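RabGAP/TBC protein (Chlamydomonas reinhardtii, PDB 4P17) probably acts as a flagellar GTPase-activating protein for Rab GTPases through its TBC domain, although its target and precise function are not established. Local coordinates at residues R248-S252 against R299-M303; R136-Y141 against E169-F173. One frame throughout, in Å; residues are numbered along the deposited sequence.

Interaction 1 of 2, residues R248-S252 against R299-M303; sequences RTWDS and RDVLM
R248 reaches across to helix 299-306 and ends in a salt bridge with D300: NH1 lies 2.9 Å from OD1, the N-H pointing at the oxygen with an angle of 155° and the oxygen almost in the guanidinium plane. The other D300 oxygen, OD2, is taken by N36. NH1 also donates to a water, 3.0 Å away, which accepts from R299 NE as well and so sits between two like charges. NH2 is equally occupied, giving one hydrogen to the carbonyl of R65 and another to a second water that in turn donates to D300 O. In this all-helical TBC domain the contact joins helix 243-256 to the helix near the C-terminus, the two segments crossing at -40°. A bend about the R248 CB-CG bond (chi2 -76°) sets one guanidinium face against M303 CG, while M303 CB comes within 3.5 Å of NH2. A leucine in place of R248 would probably leave D300 OD1 without its charged mate and R65 O without this donor, and break both water bridges. R299 NH2 is paired with D34. Further along, M303 CE packs 4.0 Å from T249 CA, and T249 OG1 turns back to bond V246 O.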
# COMPACT_ATOMS: atom_id res chain seq x y z
N ARG A 248 -5.40 -3.15 -3.38
CA ARG A 248 -6.49 -3.71 -2.59
C ARG A 248 -6.20 -3.62 -1.10
O ARG A 248 -7.12 -3.37 -0.28
CB ARG A 248 -6.74 -5.16 -2.98
CG ARG A 248 -7.46 -5.31 -4.29
CD ARG A 248 -8.94 -5.01 -4.17
NE ARG A 248 -9.60 -5.85 -3.17
CZ ARG A 248 -10.00 -7.10 -3.40
NH1 ARG A 248 -9.84 -7.65 -4.61
NH2 ARG A 248 -10.58 -7.80 -2.44
N THR A 249 -4.95 -3.80 -0.72
CA THR A 249 -4.59 -3.58 0.69
C THR A 249 -4.84 -2.10 1.06
O THR A 249 -5.33 -1.77 2.15
CB THR A 249 -3.12 -3.96 1.03
OG1 THR A 249 -2.20 -2.98 0.56
CG2 THR A 249 -2.74 -5.33 0.47
N TRP A 250 -4.53 -1.23 0.12
CA TRP A 250 -4.68 0.21 0.36
C TRP A 250 -6.14 0.62 0.43
O TRP A 250 -6.53 1.49 1.26
CB TRP A 250 -3.95 0.98 -0.75
CG TRP A 250 -2.42 0.97 -0.62
CD1 TRP A 250 -1.64 0.15 0.20
CD2 TRP A 250 -1.51 1.83 -1.32
NE1 TRP A 250 -0.30 0.48 0.03
CE2 TRP A 250 -0.20 1.49 -0.90
CE3 TRP A 250 -1.67 2.87 -2.26
CZ2 TRP A 250 0.95 2.14 -1.40
CZ3 TRP A 250 -0.51 3.52 -2.75
CH2 TRP A 250 0.77 3.15 -2.31
N ASP A 251 -6.98 0.01 -0.41
CA ASP A 251 -8.44 0.21 -0.31
C ASP A 251 -8.89 0.10 1.14
O ASP A 251 -9.51 0.99 1.69
CB ASP A 251 -9.25 -0.80 -1.13
CG ASP A 251 -9.09 -0.63 -2.65
OD1 ASP A 251 -8.67 0.45 -3.07
OD2 ASP A 251 -9.42 -1.59 -3.40
N SER A 252 -8.58 -1.01 1.77
CA SER A 252 -9.01 -1.20 3.16
C SER A 252 -8.18 -0.41 4.18
O SER A 252 -8.72 -0.00 5.21
CB SER A 252 -9.00 -2.68 3.50
OG SER A 252 -10.10 -3.30 2.82
N ARG A 299 -5.29 -11.21 -5.76
CA ARG A 299 -5.64 -10.19 -4.78
C ARG A 299 -6.98 -10.45 -4.08
O ARG A 299 -7.18 -10.07 -2.93
CB ARG A 299 -5.64 -8.80 -5.46
CG ARG A 299 -6.55 -8.64 -6.64
CD ARG A 299 -6.22 -7.38 -7.38
NE ARG A 299 -7.22 -7.09 -8.41
CZ ARG A 299 -7.10 -7.45 -9.68
NH1 ARG A 299 -6.05 -8.14 -10.10
NH2 ARG A 299 -8.05 -7.11 -10.53
N ASP A 300 -7.88 -11.18 -4.74
CA ASP A 300 -9.13 -11.54 -4.12
C ASP A 300 -8.90 -12.48 -2.93
O ASP A 300 -9.43 -12.28 -1.82
CB ASP A 300 -10.08 -12.23 -5.10
CG ASP A 300 -10.74 -11.29 -6.10
OD1 ASP A 300 -10.82 -10.06 -5.87
OD2 ASP A 300 -11.27 -11.84 -7.10
N VAL A 301 -8.09 -13.50 -3.17
CA VAL A 301 -7.81 -14.48 -2.12
C VAL A 301 -6.98 -13.85 -1.01
O VAL A 301 -7.17 -14.18 0.18
CB VAL A 301 -7.10 -15.68 -2.71
CG1 VAL A 301 -6.61 -16.63 -1.61
CG2 VAL A 301 -8.04 -16.37 -3.68
N LEU A 302 -6.07 -12.95 -1.35
CA LEU A 302 -5.30 -12.29 -0.29
C LEU A 302 -6.24 -11.57 0.67
O LEU A 302 -6.08 -11.66 1.90
CB LEU A 302 -4.28 -11.28 -0.85
CG LEU A 302 -3.44 -10.61 0.26
CD1 LEU A 302 -2.62 -11.64 1.07
CD2 LEU A 302 -2.51 -9.57 -0.36
N MET A 303 -7.16 -10.77 0.16
CA MET A 303 -7.96 -9.96 1.08
C MET A 303 -8.99 -10.84 1.80
O MET A 303 -9.26 -10.67 2.99
CB MET A 303 -8.66 -8.83 0.35
CG MET A 303 -7.71 -7.86 -0.32
SD MET A 303 -6.38 -7.31 0.78
CE MET A 303 -7.19 -6.29 2.02
O HOH W 1 -9.75 -6.21 -7.29
O HOH W 2 -11.46 -10.59 -1.79

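Interaction 2 of 2, residues R136-Y141 against E169-F173; sequences RVLQAY and EEAAF
E169, in the first turn of helix 169-183, takes hold of R136 in a side-on bidentate salt bridge, one of the contacts by which this helix packs on helix 128-144 within the all-helical TBC domain; the axes of the two segments are 9.5 Å apart at their closest approach. R136 NE donates to OE1 at 3.0 Å and NH2 to OE2 at 2.7 Å, both bonds nearly straight. Both oxygens lie almost in the guanidinium plane and are approached on their syn sides, yet the carboxylate is tilted 29° from that plane, so the fork is slightly twisted. Two bonds to two different atoms fix the rotation of both groups. Behind the charges, E169 CB rests 3.8 Å from V137 CG2, and the same methyl lies against the E169 carbonyl oxygen. At A172 the contact is backbone, its carbonyl carbon facing V137 CG1. F173 then carries the apolar end. With CG anti to the backbone N (chi1 173°), its ring turns an edge to the backbone of A140 and Y141, while the edge of the Y141 ring approaches the F173 face in an offset edge-to-face pair, planes at 63°. Y141 OH is engaged by E181 and N145, and Y95 and H144 also meet the F173 ring. F173 CE1 comes within 3.6 Å of Y141 CA.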
# COMPACT_ATOMS: atom_id res chain seq x y z
N ARG A 136 8.59 16.35 -6.43
CA ARG A 136 7.82 17.50 -5.98
C ARG A 136 6.94 17.15 -4.79
O ARG A 136 6.95 17.82 -3.77
CB ARG A 136 6.96 18.05 -7.12
CG ARG A 136 7.73 19.00 -8.03
CD ARG A 136 6.80 19.79 -8.96
NE ARG A 136 6.01 18.92 -9.81
CZ ARG A 136 6.40 18.50 -11.01
NH1 ARG A 136 7.57 18.86 -11.52
NH2 ARG A 136 5.61 17.71 -11.72
N VAL A 137 6.24 16.02 -4.88
CA VAL A 137 5.35 15.64 -3.78
C VAL A 137 6.13 15.40 -2.51
O VAL A 137 5.73 15.85 -1.41
CB VAL A 137 4.56 14.39 -4.15
CG1 VAL A 137 3.77 13.85 -2.94
CG2 VAL A 137 3.64 14.71 -5.29
N LEU A 138 7.26 14.71 -2.63
CA LEU A 138 7.99 14.31 -1.45
C LEU A 138 8.69 15.50 -0.86
O LEU A 138 8.69 15.68 0.34
CB LEU A 138 9.00 13.22 -1.75
CG LEU A 138 8.38 11.84 -2.02
CD1 LEU A 138 9.33 10.94 -2.80
CD2 LEU A 138 8.03 11.17 -0.72
N GLN A 139 9.24 16.36 -1.71
CA GLN A 139 9.94 17.53 -1.18
C GLN A 139 8.90 18.45 -0.48
O GLN A 139 9.15 18.99 0.61
CB GLN A 139 10.70 18.24 -2.31
CG GLN A 139 9.84 19.21 -3.13
CD GLN A 139 10.54 19.69 -4.40
OE1 GLN A 139 11.43 19.03 -4.94
NE2 GLN A 139 10.12 20.86 -4.88
N ALA A 140 7.72 18.57 -1.08
CA ALA A 140 6.61 19.33 -0.51
C ALA A 140 6.24 18.77 0.86
O ALA A 140 6.08 19.50 1.84
CB ALA A 140 5.40 19.30 -1.43
N TYR A 141 6.09 17.45 0.93
CA TYR A 141 5.65 16.87 2.19
C TYR A 141 6.72 17.06 3.27
O TYR A 141 6.39 17.32 4.44
CB TYR A 141 5.31 15.38 2.04
CG TYR A 141 4.56 14.95 3.26
CD1 TYR A 141 3.23 15.31 3.43
CD2 TYR A 141 5.20 14.27 4.28
CE1 TYR A 141 2.56 14.96 4.59
CE2 TYR A 141 4.52 13.93 5.45
CZ TYR A 141 3.22 14.29 5.59
OH TYR A 141 2.56 13.97 6.74
N GLU A 169 -0.68 15.04 -8.51
CA GLU A 169 0.33 15.24 -7.47
C GLU A 169 -0.24 15.82 -6.19
O GLU A 169 0.17 15.44 -5.11
CB GLU A 169 1.44 16.17 -7.98
CG GLU A 169 1.99 15.78 -9.31
CD GLU A 169 2.88 16.84 -9.88
OE1 GLU A 169 3.36 17.70 -9.09
OE2 GLU A 169 3.09 16.82 -11.11
N GLU A 170 -1.16 16.78 -6.31
CA GLU A 170 -1.71 17.37 -5.11
C GLU A 170 -2.55 16.33 -4.37
O GLU A 170 -2.54 16.27 -3.14
CB GLU A 170 -2.55 18.62 -5.42
CG GLU A 170 -3.26 19.13 -4.18
CD GLU A 170 -3.78 20.55 -4.30
OE1 GLU A 170 -3.75 21.12 -5.40
OE2 GLU A 170 -4.25 21.08 -3.28
N ALA A 171 -3.26 15.49 -5.11
CA ALA A 171 -4.01 14.41 -4.47
C ALA A 171 -3.07 13.48 -3.69
O ALA A 171 -3.33 13.07 -2.56
CB ALA A 171 -4.79 13.62 -5.50
N ALA A 172 -1.99 13.13 -4.33
CA ALA A 172 -1.01 12.25 -3.71
C ALA A 172 -0.42 12.89 -2.46
O ALA A 172 -0.27 12.24 -1.44
CB ALA A 172 0.07 11.91 -4.73
N PHE A 173 -0.14 14.20 -2.52
CA PHE A 173 0.31 14.93 -1.35
C PHE A 173 -0.69 14.87 -0.18
O PHE A 173 -0.32 14.63 0.95
CB PHE A 173 0.58 16.39 -1.74
CG PHE A 173 0.90 17.27 -0.57
CD1 PHE A 173 2.21 17.40 -0.12
CD2 PHE A 173 -0.11 18.00 0.04
CE1 PHE A 173 2.51 18.23 0.94
CE2 PHE A 173 0.16 18.81 1.14
CZ PHE A 173 1.47 18.95 1.57

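Overall arrangement
Interaction 2 closes before interaction 1 opens, so the two are in series along the chain and neither is nested in the other. Their centres are 25 Å apart, on opposite sides of the chain's centre, and their nearest atoms remain about 9 Å from each other. They share no helix: interaction 2 pairs helix 128-144 with helix 169-183, and interaction 1 pairs helix 243-256 with helix 299-306. In both, the segments cross at a similar angle and an arginine-acid salt bridge adjoins apolar contacts. With no strand in the model, the fold depends on helix-helix contacts, and these two tie together separate regions of it, interaction 1 involving the last helix, 299-306.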